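Local coordinates for protein beta-glucosidase (Chaetomella raphigera, PDB 6JXG) that probably hydrolyses terminal, non-reducing beta-D-glucosyl residues with release of beta-D-glucose, as a family 3 glycoside hydrolase of cellulose degradation, at residues L54-G59 and L247-P252; L61-V66 and K99-N104; V105-V110 and S196-Y201; A148-C153 and Q299-V304. One frame throughout, in Å; residues are numbered along the deposited sequence.

Interaction 1 opens first, on strand 55-57, and closes a long loop when the chain returns at 247-252. Interaction 2 joins the 61-66 loop to the end of helix 84-100. Interaction 3 then joins strand 105-106 to strand 196-199. Both are nested inside the loop of interaction 1 and follow each other in series. Interaction 4 opens at 148-153, within the loop of interaction 3, and closes at 299-304, beyond the end of interaction 1, so it crosses both. Interactions 1 and 3 lie in the interior of the N-terminal barrel domain. Interactions 2 and 4 tie loops to the ends of helices that pack against the same sheet.

Interaction 1. Residues L54-G59 and L247-P252; sequences LCYQDG and LDVAMP
A Met-aromatic contact in the interior of the TIM-barrel-like N-terminal domain joins Tyr56, on strand 55-57, to Met251 and Val249 in the 247-252 loop. The CA atoms of Tyr56 and Met251 are 9.2 Å apart, so the side chains bridge the distance alone. The Tyr56 ring reaches inward, and its hydroxyl end runs head-on into Val249. There the oxygen abuts both valine methyls, Tyr56 OH lying 3.7 Å from Val249 CG1 and 3.8 Å from Val249 CG2. Met251 comes in crosswise to the tyrosine. Its SD stands over the ring, too far for close contact, 4.8 Å from the centroid of the Tyr56 ring. The methyl comes closer, with Met251 CE 3.8 Å from Tyr56 CE2. This is an off-centre CH-pi contact. The methionine chain folds at chi2 (-70°) and turns again at chi3 (144°), which sets the methyl beside the ring. No hydrogen bond crosses the contact; it is packing between buried groups. An alanine in place of Tyr56 would probably both deprive the Met251 sulfur and methyl of their aromatic surface and leave a gap before the Val249 methyls. Around this contact, Tyr56 also touches Val105 of the neighbouring strand 105-106 and Phe228 of strand 228-231. Val249 packs on the same Phe228 and on Ile288 of helix 278-294. Met251 rests on Val230, and its backbone N bonds to Ser231 OG, which places the 247-252 loop beside strand 228-231.

Interaction 2. Residues L61-V66 and K99-N104; sequences LGIRFV and KALGIN
Ile63 and Val66 of the 61-66 loop interlock with Leu101 and Ile103, just past the end of helix 84-100. Four branched side chains make the whole contact, and two of their methyls sit in notches on the other side. Ile63 CG2 is the main bump. It enters the notch between Leu101 and Ile103, 3.9 Å from Leu101 CD1 and 3.7 Å from Ile103 CD1. The answering bump is Leu101 CD1. It fills the hollow between Ile63 and Val66, and Val66 CG1 closes the far wall at 3.9 Å from Leu101 CD1. The approaches differ. Ile103 meets Ile63 tip to tip, and Leu101 meets Val66 in the same way, whereas Ile63 and Leu101 pass side by side, pointing opposite ways. Ile103 is well extended, with CD1 anti along its chain (chi2 172°), so its end methyl reaches the isoleucine opposite. Ile63 also lies on Leu94 and Ala98 of the helix, which continue the apolar surface. The polar neighbour Arg64 leads the other way, to salt bridges with Asp58 and Asp371. On the helix side, Gly102 takes a positive phi of 82° and ends the helix in a Schellman motif, with its N bonded to Lys99 O at 2.9 Å. That turn brings Leu101 and Ile103 to face the loop together. The arrangement belongs to a beta-alpha-beta unit: strand 55-57, helix 84-100 and the parallel neighbour strand 105-106 follow in order, as in a TIM barrel, and the 61-66 loop lies on the connection.

Interaction 3. Residues V105-V110 and S196-Y201; sequences VQLGPV and SIMCSY
Val105 meets Ser196 and Leu107 meets Met198 across the inner surface of the sheet, above the strand 151-157 that runs between them. The CA atoms of Val105 and Ser196 are 8.2 Å apart, so no backbone bond joins the two segments. Methionine makes the longer reach. Met198 runs extended through its first two torsions, with CG opposite the backbone N (chi1 -175°), and then bends at chi3 (-68°). The bend turns Met198 CE onto Leu107 CD2 at 3.8 Å, and the two side chains meet nearly perpendicular. Leu107 is at the centre of an inverse gamma turn, closed by Gly108 N bonding to Gln106 O at 2.8 Å. Leu107 does not set out toward the methionine; its branching at CG brings CD2 nearer. At the other pair, Val105 CG1 lies 3.8 Å from Ser196 OG, which is plain packing. The serine oxygen stands between its backbone N and carbonyl carbon (chi1 67°). Its hydrogen bond goes to Ala152 O of the intervening strand, so the buried hydroxyl is satisfied there while a valine methyl lies beside it. Gln106, between Val105 and Leu107, turns the opposite way, toward Met145 of helix 131-147. Met198 also touches Cys153 and Lys155 of the middle strand and Val230 beyond. Side chains from parallel strands filling the centre in this way, with helices outside, are characteristic of the TIM-barrel-like N-terminal domain of family 3 glycoside hydrolases.

Interaction 4. Residues A148-C153 and Q299-V304; sequences AGVQAC and QGYPAV
Gly149, facing Tyr301 across the contact, leaves helix 131-147 with a phi of 107°, in a Schellman motif that leads the chain into strand 151-157. The Tyr301 ring comes up to this turn from the 299-304 loop. Tyr301 CE2 is 3.4 Å from Gly149 O, and Tyr301 OH is 3.5 Å from the same carbonyl oxygen. Neither is a hydrogen bond. Gly149 O accepts one from Gln297 NE2, and the tyrosine hydroxyl bonds to Ile103 O. A beta carbon on Gly149 would run into the carbonyl oxygen of Ala148, so a residue with a side chain would not easily adopt this turn. Beyond it, Val150 borders the hydroxyl, with Val150 CA 3.8 Å and Val150 CG2 4.1 Å from Tyr301 OH. Pro302 CD lies over the rim of one face of the Tyr301 ring. A phenylalanine in place of Tyr301 would probably leave Ile103 O without its hydroxyl partner and the 299-304 loop without that tie to the chain after helix 84-100. Tyr301 also touches Lys99 of helix 84-100, so it spans two helix ends. Val150 packs on Ala98 of that helix and on Met145 of helix 131-147. Next to it, the Gln151 backbone bonds to Asn104 and Gln106, which sets strand 151-157 beside strand 105-106.

Interaction 1. Residues L54-G59 and L247-P252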
loop_
_atom_site.group_PDB
_atom_site.type_symbol
_atom_site.label_atom_id
_atom_site.label_comp_id
_atom_site.label_asym_id
_atom_site.label_seq_id
_atom_site.Cartn_x
_atom_site.Cartn_y
_atom_site.Cartn_z
ATOM N N LEU A 54 4.601 7.812 -24.920
ATOM C CA LEU A 54 4.500 7.733 -23.455
ATOM C C LEU A 54 4.395 6.296 -22.956
ATOM O O LEU A 54 3.568 5.522 -23.469
ATOM C CB LEU A 54 3.333 8.533 -22.879
ATOM C CG LEU A 54 3.485 10.039 -23.123
ATOM C CD1 LEU A 54 2.137 10.726 -22.873
ATOM C CD2 LEU A 54 4.520 10.634 -22.186
ATOM N N CYS A 55 5.196 5.978 -21.928
ATOM C CA CYS A 55 5.393 4.603 -21.452
ATOM C C CYS A 55 4.756 4.513 -20.050
ATOM O O CYS A 55 5.166 5.264 -19.129
ATOM C CB CYS A 55 6.884 4.272 -21.391
ATOM S SG CYS A 55 7.270 2.674 -20.564
ATOM N N TYR A 56 3.755 3.622 -19.943
ATOM C CA TYR A 56 3.071 3.347 -18.679
ATOM C C TYR A 56 3.481 1.938 -18.259
ATOM O O TYR A 56 3.263 0.959 -19.038
ATOM C CB TYR A 56 1.563 3.369 -18.914
ATOM C CG TYR A 56 0.931 4.709 -19.274
ATOM C CD1 TYR A 56 0.122 5.402 -18.365
ATOM C CD2 TYR A 56 1.059 5.231 -20.517
ATOM C CE1 TYR A 56 -0.452 6.572 -18.708
ATOM C CE2 TYR A 56 0.502 6.433 -20.872
ATOM C CZ TYR A 56 -0.280 7.104 -19.964
ATOM O OH TYR A 56 -0.857 8.286 -20.350
ATOM N N GLN A 57 4.054 1.822 -17.069
ATOM C CA GLN A 57 4.615 0.563 -16.632
ATOM C C GLN A 57 4.179 0.218 -15.177
ATOM O O GLN A 57 4.257 1.048 -14.273
ATOM C CB GLN A 57 6.140 0.526 -16.761
ATOM C CG GLN A 57 6.731 -0.878 -16.661
ATOM C CD GLN A 57 6.507 -1.676 -17.945
ATOM O OE1 GLN A 57 5.997 -1.154 -18.961
ATOM N NE2 GLN A 57 6.911 -2.948 -17.923
ATOM N N ASP A 58 3.778 -1.035 -14.994
ATOM C CA ASP A 58 3.569 -1.594 -13.619
ATOM C C ASP A 58 4.959 -1.744 -12.920
ATOM O O ASP A 58 6.039 -1.725 -13.581
ATOM C CB ASP A 58 2.929 -2.964 -13.697
ATOM C CG ASP A 58 1.454 -2.949 -14.020
ATOM O OD1 ASP A 58 0.796 -2.070 -13.471
ATOM O OD2 ASP A 58 0.982 -3.818 -14.815
ATOM N N GLY A 59 5.002 -1.844 -11.608
ATOM C CA GLY A 59 3.844 -1.739 -10.738
ATOM C C GLY A 59 4.286 -1.045 -9.470
ATOM O O GLY A 59 5.331 -0.417 -9.439
ATOM N N LEU A 247 -12.778 10.596 -18.132
ATOM C CA LEU A 247 -11.624 9.785 -18.407
ATOM C C LEU A 247 -10.708 10.618 -19.337
ATOM O O LEU A 247 -11.214 11.372 -20.166
ATOM C CB LEU A 247 -11.954 8.479 -19.048
ATOM C CG LEU A 247 -10.871 7.462 -19.369
ATOM C CD1 LEU A 247 -10.255 6.981 -18.058
ATOM C CD2 LEU A 247 -11.401 6.273 -20.161
ATOM N N ASP A 248 -9.385 10.475 -19.177
ATOM C CA ASP A 248 -8.413 11.183 -20.051
ATOM C C ASP A 248 -7.573 10.288 -20.915
ATOM O O ASP A 248 -7.172 10.703 -22.023
ATOM C CB ASP A 248 -7.513 12.072 -19.240
ATOM C CG ASP A 248 -8.308 13.089 -18.410
ATOM O OD1 ASP A 248 -9.136 13.827 -19.031
ATOM O OD2 ASP A 248 -8.111 13.153 -17.167
ATOM N N VAL A 249 -7.296 9.086 -20.455
ATOM C CA VAL A 249 -6.491 8.148 -21.214
ATOM C C VAL A 249 -7.065 6.730 -21.145
ATOM O O VAL A 249 -7.334 6.210 -20.057
ATOM C CB VAL A 249 -5.049 8.070 -20.680
ATOM C CG1 VAL A 249 -4.182 7.133 -21.536
ATOM C CG2 VAL A 249 -4.418 9.453 -20.642
ATOM N N ALA A 250 -7.225 6.109 -22.314
ATOM C CA ALA A 250 -7.775 4.769 -22.404
ATOM C C ALA A 250 -6.678 3.754 -22.594
ATOM O O ALA A 250 -6.036 3.759 -23.636
ATOM C CB ALA A 250 -8.783 4.655 -23.546
ATOM N N MET A 251 -6.473 2.903 -21.604
ATOM C CA MET A 251 -5.444 1.889 -21.699
ATOM C C MET A 251 -6.051 0.479 -21.627
ATOM O O MET A 251 -6.921 0.275 -20.825
ATOM C CB MET A 251 -4.476 2.058 -20.515
ATOM C CG MET A 251 -3.509 3.203 -20.706
ATOM S SD MET A 251 -2.323 2.766 -22.022
ATOM C CE MET A 251 -2.130 4.376 -22.766
ATOM N N PRO A 252 -5.462 -0.540 -22.306
ATOM C CA PRO A 252 -4.294 -0.338 -23.215
ATOM C C PRO A 252 -4.639 0.270 -24.553
ATOM O O PRO A 252 -3.723 0.423 -25.424
ATOM C CB PRO A 252 -3.749 -1.749 -23.406
ATOM C CG PRO A 252 -4.933 -2.653 -23.201
ATOM C CD PRO A 252 -5.801 -1.978 -22.149
#

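Interaction 2. Residues L61-V66 and K99-N104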
loop_
_atom_site.group_PDB
_atom_site.type_symbol
_atom_site.label_atom_id
_atom_site.label_comp_id
_atom_site.label_asym_id
_atom_site.label_seq_id
_atom_site.Cartn_x
_atom_site.Cartn_y
_atom_site.Cartn_z
ATOM N N LEU A 61 5.603 -1.910 -6.512
ATOM C CA LEU A 61 6.721 -2.297 -5.667
ATOM C C LEU A 61 7.987 -2.541 -6.463
ATOM O O LEU A 61 8.971 -3.042 -5.927
ATOM C CB LEU A 61 6.361 -3.535 -4.847
ATOM C CG LEU A 61 5.938 -4.809 -5.553
ATOM C CD1 LEU A 61 7.001 -5.448 -6.456
ATOM C CD2 LEU A 61 5.455 -5.870 -4.582
ATOM N N GLY A 62 7.948 -2.216 -7.737
ATOM C CA GLY A 62 9.093 -2.414 -8.605
ATOM C C GLY A 62 8.665 -2.473 -10.049
ATOM O O GLY A 62 7.459 -2.670 -10.365
ATOM N N ILE A 63 9.661 -2.390 -10.938
ATOM C CA ILE A 63 9.349 -2.353 -12.380
ATOM C C ILE A 63 8.972 -3.759 -12.801
ATOM O O ILE A 63 9.755 -4.737 -12.556
ATOM C CB ILE A 63 10.568 -1.950 -13.210
ATOM C CG1 ILE A 63 11.281 -0.721 -12.638
ATOM C CG2 ILE A 63 10.135 -1.760 -14.676
ATOM C CD1 ILE A 63 10.401 0.482 -12.384
ATOM N N ARG A 64 7.772 -3.919 -13.340
ATOM C CA ARG A 64 7.319 -5.212 -13.833
ATOM C C ARG A 64 8.005 -5.574 -15.199
ATOM O O ARG A 64 8.308 -4.695 -16.009
ATOM C CB ARG A 64 5.822 -5.169 -13.990
ATOM C CG ARG A 64 5.160 -6.532 -14.182
ATOM C CD ARG A 64 3.648 -6.293 -14.376
ATOM N NE ARG A 64 3.039 -7.582 -14.660
ATOM C CZ ARG A 64 1.820 -7.749 -15.220
ATOM N NH1 ARG A 64 1.049 -6.724 -15.564
ATOM N NH2 ARG A 64 1.415 -8.987 -15.446
ATOM N N PHE A 65 8.308 -6.855 -15.344
ATOM C CA PHE A 65 8.836 -7.533 -16.561
ATOM C C PHE A 65 10.351 -7.300 -16.779
ATOM O O PHE A 65 11.087 -8.222 -17.161
ATOM C CB PHE A 65 8.034 -7.180 -17.850
ATOM C CG PHE A 65 6.569 -7.578 -17.813
ATOM C CD1 PHE A 65 6.194 -8.913 -17.739
ATOM C CD2 PHE A 65 5.561 -6.654 -17.917
ATOM C CE1 PHE A 65 4.868 -9.309 -17.730
ATOM C CE2 PHE A 65 4.214 -7.074 -17.933
ATOM C CZ PHE A 65 3.883 -8.395 -17.846
ATOM N N VAL A 66 10.812 -6.080 -16.616
ATOM C CA VAL A 66 12.186 -5.715 -16.939
ATOM C C VAL A 66 13.205 -6.361 -15.992
ATOM O O VAL A 66 13.011 -6.435 -14.769
ATOM C CB VAL A 66 12.320 -4.186 -16.903
ATOM C CG1 VAL A 66 13.699 -3.720 -17.296
ATOM C CG2 VAL A 66 11.294 -3.549 -17.795
ATOM N N LYS A 99 12.586 6.182 -14.150
ATOM C CA LYS A 99 13.149 7.212 -15.015
ATOM C C LYS A 99 14.308 6.679 -15.857
ATOM O O LYS A 99 14.414 6.968 -17.071
ATOM C CB LYS A 99 13.621 8.432 -14.192
ATOM C CG LYS A 99 14.459 9.402 -15.043
ATOM C CD LYS A 99 14.430 10.852 -14.536
ATOM C CE LYS A 99 15.338 11.747 -15.434
ATOM N NZ LYS A 99 16.054 12.844 -14.654
ATOM N N ALA A 100 15.199 5.943 -15.195
ATOM C CA ALA A 100 16.412 5.470 -15.852
ATOM C C ALA A 100 16.064 4.516 -17.030
ATOM O O ALA A 100 16.816 4.422 -17.991
ATOM C CB ALA A 100 17.335 4.825 -14.831
ATOM N N LEU A 101 14.930 3.799 -16.927
ATOM C CA LEU A 101 14.370 2.991 -17.988
ATOM C C LEU A 101 13.496 3.721 -19.021
ATOM O O LEU A 101 12.981 3.084 -19.921
ATOM C CB LEU A 101 13.509 1.906 -17.327
ATOM C CG LEU A 101 14.358 0.880 -16.541
ATOM C CD1 LEU A 101 13.481 -0.155 -15.824
ATOM C CD2 LEU A 101 15.401 0.152 -17.359
ATOM N N GLY A 102 13.248 5.017 -18.832
ATOM C CA GLY A 102 12.494 5.822 -19.745
ATOM C C GLY A 102 10.996 5.639 -19.509
ATOM O O GLY A 102 10.197 6.030 -20.315
ATOM N N ILE A 103 10.631 5.092 -18.357
ATOM C CA ILE A 103 9.199 4.946 -18.003
ATOM C C ILE A 103 8.618 6.294 -17.675
ATOM O O ILE A 103 9.105 7.014 -16.780
ATOM C CB ILE A 103 9.015 3.935 -16.858
ATOM C CG1 ILE A 103 9.450 2.577 -17.348
ATOM C CG2 ILE A 103 7.551 3.905 -16.355
ATOM C CD1 ILE A 103 9.520 1.505 -16.329
ATOM N N ASN A 104 7.547 6.685 -18.384
ATOM C CA ASN A 104 6.936 7.959 -18.072
ATOM C C ASN A 104 6.013 7.953 -16.817
ATOM O O ASN A 104 6.083 8.881 -15.975
ATOM C CB ASN A 104 6.180 8.567 -19.255
ATOM C CG ASN A 104 7.126 8.966 -20.417
ATOM O OD1 ASN A 104 7.810 10.060 -20.417
ATOM N ND2 ASN A 104 7.231 8.091 -21.333
#

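Interaction 3. Residues V105-V110 and S196-Y201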
loop_
_atom_site.group_PDB
_atom_site.type_symbol
_atom_site.label_atom_id
_atom_site.label_comp_id
_atom_site.label_asym_id
_atom_site.label_seq_id
_atom_site.Cartn_x
_atom_site.Cartn_y
_atom_site.Cartn_z
ATOM N N VAL A 105 5.163 6.933 -16.753
ATOM C CA VAL A 105 4.152 6.787 -15.701
ATOM C C VAL A 105 4.373 5.429 -15.072
ATOM O O VAL A 105 4.276 4.403 -15.763
ATOM C CB VAL A 105 2.728 6.888 -16.271
ATOM C CG1 VAL A 105 1.715 6.817 -15.125
ATOM C CG2 VAL A 105 2.622 8.215 -17.053
ATOM N N GLN A 106 4.672 5.439 -13.786
ATOM C CA GLN A 106 4.812 4.218 -12.996
ATOM C C GLN A 106 3.488 3.966 -12.292
ATOM O O GLN A 106 3.017 4.838 -11.541
ATOM C CB GLN A 106 5.947 4.359 -11.994
ATOM C CG GLN A 106 6.363 3.059 -11.341
ATOM C CD GLN A 106 6.861 2.007 -12.294
ATOM O OE1 GLN A 106 7.387 2.296 -13.376
ATOM N NE2 GLN A 106 6.755 0.752 -11.872
ATOM N N LEU A 107 2.935 2.745 -12.454
ATOM C CA LEU A 107 1.536 2.512 -12.069
ATOM C C LEU A 107 1.458 2.126 -10.586
ATOM O O LEU A 107 1.273 0.944 -10.243
ATOM C CB LEU A 107 0.898 1.445 -13.010
ATOM C CG LEU A 107 0.845 1.932 -14.475
ATOM C CD1 LEU A 107 0.343 0.819 -15.355
ATOM C CD2 LEU A 107 0.014 3.201 -14.668
ATOM N N GLY A 108 1.663 3.116 -9.723
ATOM C CA GLY A 108 1.398 3.001 -8.277
ATOM C C GLY A 108 1.645 4.394 -7.659
ATOM O O GLY A 108 2.128 5.322 -8.338
ATOM N N PRO A 109 1.410 4.545 -6.365
ATOM C CA PRO A 109 1.061 3.547 -5.421
ATOM C C PRO A 109 -0.476 3.304 -5.310
ATOM O O PRO A 109 -1.247 3.840 -6.038
ATOM C CB PRO A 109 1.623 4.077 -4.119
ATOM C CG PRO A 109 1.457 5.600 -4.223
ATOM C CD PRO A 109 1.549 5.865 -5.731
ATOM N N VAL A 110 -0.835 2.381 -4.425
ATOM C CA VAL A 110 -2.192 1.881 -4.323
ATOM C C VAL A 110 -2.915 2.413 -3.101
ATOM O O VAL A 110 -2.575 2.062 -1.957
ATOM C CB VAL A 110 -2.165 0.330 -4.320
ATOM C CG1 VAL A 110 -3.555 -0.214 -4.058
ATOM C CG2 VAL A 110 -1.606 -0.242 -5.643
ATOM N N SER A 196 -1.240 11.404 -11.938
ATOM C CA SER A 196 -2.335 10.630 -12.564
ATOM C C SER A 196 -3.070 9.770 -11.537
ATOM O O SER A 196 -2.538 9.472 -10.450
ATOM C CB SER A 196 -1.829 9.745 -13.733
ATOM O OG SER A 196 -0.991 8.729 -13.266
ATOM N N ILE A 197 -4.290 9.409 -11.872
ATOM C CA ILE A 197 -5.082 8.512 -11.040
ATOM C C ILE A 197 -5.727 7.541 -11.986
ATOM O O ILE A 197 -6.114 7.914 -13.097
ATOM C CB ILE A 197 -6.191 9.318 -10.293
ATOM C CG1 ILE A 197 -5.563 10.215 -9.181
ATOM C CG2 ILE A 197 -7.234 8.387 -9.757
ATOM C CD1 ILE A 197 -6.513 11.238 -8.656
ATOM N N MET A 198 -5.779 6.273 -11.605
ATOM C CA MET A 198 -6.357 5.256 -12.462
ATOM C C MET A 198 -7.757 4.905 -11.943
ATOM O O MET A 198 -7.928 4.637 -10.735
ATOM C CB MET A 198 -5.498 3.984 -12.383
ATOM C CG MET A 198 -5.912 2.855 -13.320
ATOM S SD MET A 198 -5.043 1.303 -13.100
ATOM C CE MET A 198 -3.409 1.802 -13.663
ATOM N N CYS A 199 -8.747 4.856 -12.822
ATOM C CA CYS A 199 -10.071 4.435 -12.408
ATOM C C CYS A 199 -10.237 2.921 -12.452
ATOM O O CYS A 199 -9.538 2.243 -13.221
ATOM C CB CYS A 199 -11.138 5.147 -13.204
ATOM S SG CYS A 199 -10.986 5.151 -14.998
ATOM N N SER A 200 -11.170 2.392 -11.640
ATOM C CA SER A 200 -11.218 0.965 -11.335
ATOM C C SER A 200 -12.084 0.128 -12.225
ATOM O O SER A 200 -12.891 0.627 -12.941
ATOM C CB SER A 200 -11.608 0.757 -9.868
ATOM O OG SER A 200 -12.907 1.265 -9.661
ATOM N N TYR A 201 -11.980 -1.214 -12.107
ATOM C CA TYR A 201 -12.836 -2.101 -12.888
ATOM C C TYR A 201 -14.322 -2.196 -12.422
ATOM O O TYR A 201 -15.184 -2.569 -13.224
ATOM C CB TYR A 201 -12.312 -3.525 -12.828
ATOM C CG TYR A 201 -11.117 -3.788 -13.671
ATOM C CD1 TYR A 201 -11.217 -3.663 -15.054
ATOM C CD2 TYR A 201 -9.912 -4.190 -13.110
ATOM C CE1 TYR A 201 -10.128 -3.959 -15.876
ATOM C CE2 TYR A 201 -8.812 -4.491 -13.914
ATOM C CZ TYR A 201 -8.904 -4.377 -15.287
ATOM O OH TYR A 201 -7.861 -4.646 -16.141
#

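Interaction 4. Residues A148-C153 and Q299-V304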
loop_
_atom_site.group_PDB
_atom_site.type_symbol
_atom_site.label_atom_id
_atom_site.label_comp_id
_atom_site.label_asym_id
_atom_site.label_seq_id
_atom_site.Cartn_x
_atom_site.Cartn_y
_atom_site.Cartn_z
ATOM N N ALA A 148 12.094 11.818 -8.075
ATOM C CA ALA A 148 12.983 11.108 -8.988
ATOM C C ALA A 148 12.709 11.374 -10.415
ATOM O O ALA A 148 13.462 10.935 -11.245
ATOM C CB ALA A 148 12.916 9.582 -8.751
ATOM N N GLY A 149 11.560 11.960 -10.733
ATOM C CA GLY A 149 11.251 12.403 -12.067
ATOM C C GLY A 149 10.225 11.561 -12.846
ATOM O O GLY A 149 9.942 11.876 -14.027
ATOM N N VAL A 150 9.642 10.524 -12.200
ATOM C CA VAL A 150 8.600 9.736 -12.871
ATOM C C VAL A 150 7.235 10.320 -12.431
ATOM O O VAL A 150 7.118 10.981 -11.366
ATOM C CB VAL A 150 8.662 8.199 -12.525
ATOM C CG1 VAL A 150 8.135 7.934 -11.124
ATOM C CG2 VAL A 150 7.838 7.389 -13.487
ATOM N N GLN A 151 6.219 10.161 -13.270
ATOM C CA GLN A 151 4.827 10.475 -12.883
ATOM C C GLN A 151 4.271 9.273 -12.083
ATOM O O GLN A 151 4.366 8.125 -12.526
ATOM C CB GLN A 151 3.958 10.659 -14.126
ATOM C CG GLN A 151 4.404 11.816 -15.013
ATOM C CD GLN A 151 3.592 11.985 -16.296
ATOM O OE1 GLN A 151 4.148 11.980 -17.454
ATOM N NE2 GLN A 151 2.299 12.125 -16.144
ATOM N N ALA A 152 3.756 9.503 -10.904
ATOM C CA ALA A 152 3.096 8.459 -10.162
ATOM C C ALA A 152 1.621 8.414 -10.574
ATOM O O ALA A 152 1.095 9.316 -11.244
ATOM C CB ALA A 152 3.211 8.739 -8.641
ATOM N N CYS A 153 0.975 7.310 -10.221
ATOM C CA CYS A 153 -0.378 7.007 -10.598
ATOM C C CYS A 153 -1.042 6.353 -9.371
ATOM O O CYS A 153 -0.924 5.132 -9.131
ATOM C CB CYS A 153 -0.429 6.027 -11.776
ATOM S SG CYS A 153 -2.180 5.728 -12.332
ATOM N N GLN A 299 12.176 17.626 -21.042
ATOM C CA GLN A 299 13.603 17.852 -21.339
ATOM C C GLN A 299 14.422 16.707 -20.774
ATOM O O GLN A 299 14.393 16.495 -19.556
ATOM C CB GLN A 299 14.192 19.133 -20.687
ATOM C CG GLN A 299 13.268 20.301 -20.285
ATOM C CD GLN A 299 12.894 20.381 -18.773
ATOM O OE1 GLN A 299 12.886 19.371 -18.044
ATOM N NE2 GLN A 299 12.553 21.591 -18.316
ATOM N N GLY A 300 15.144 16.009 -21.635
ATOM C CA GLY A 300 16.264 15.184 -21.205
ATOM C C GLY A 300 15.836 13.894 -20.506
ATOM O O GLY A 300 16.610 13.327 -19.715
ATOM N N TYR A 301 14.655 13.395 -20.825
ATOM C CA TYR A 301 14.251 12.079 -20.298
ATOM C C TYR A 301 14.861 10.922 -21.054
ATOM O O TYR A 301 14.900 10.922 -22.318
ATOM C CB TYR A 301 12.719 11.961 -20.342
ATOM C CG TYR A 301 12.141 11.208 -19.174
ATOM C CD1 TYR A 301 11.539 9.995 -19.363
ATOM C CD2 TYR A 301 12.169 11.741 -17.903
ATOM C CE1 TYR A 301 10.987 9.296 -18.317
ATOM C CE2 TYR A 301 11.663 11.020 -16.830
ATOM C CZ TYR A 301 11.025 9.820 -17.066
ATOM O OH TYR A 301 10.504 9.097 -16.058
ATOM N N PRO A 302 15.261 9.858 -20.345
ATOM C CA PRO A 302 15.705 8.646 -21.085
ATOM C C PRO A 302 14.672 7.985 -22.022
ATOM O O PRO A 302 13.460 8.162 -21.847
ATOM C CB PRO A 302 16.123 7.690 -19.985
ATOM C CG PRO A 302 16.505 8.608 -18.849
ATOM C CD PRO A 302 15.518 9.750 -18.905
ATOM N N ALA A 303 15.195 7.252 -22.992
ATOM C CA ALA A 303 14.408 6.507 -23.990
ATOM C C ALA A 303 14.173 5.093 -23.482
ATOM O O ALA A 303 14.912 4.641 -22.674
ATOM C CB ALA A 303 15.248 6.416 -25.274
ATOM N N VAL A 304 13.114 4.408 -23.934
ATOM C CA VAL A 304 12.899 3.004 -23.631
ATOM C C VAL A 304 13.700 2.194 -24.647
ATOM O O VAL A 304 13.494 2.401 -25.844
ATOM C CB VAL A 304 11.393 2.691 -23.752
ATOM C CG1 VAL A 304 11.139 1.196 -23.728
ATOM C CG2 VAL A 304 10.668 3.410 -22.590
#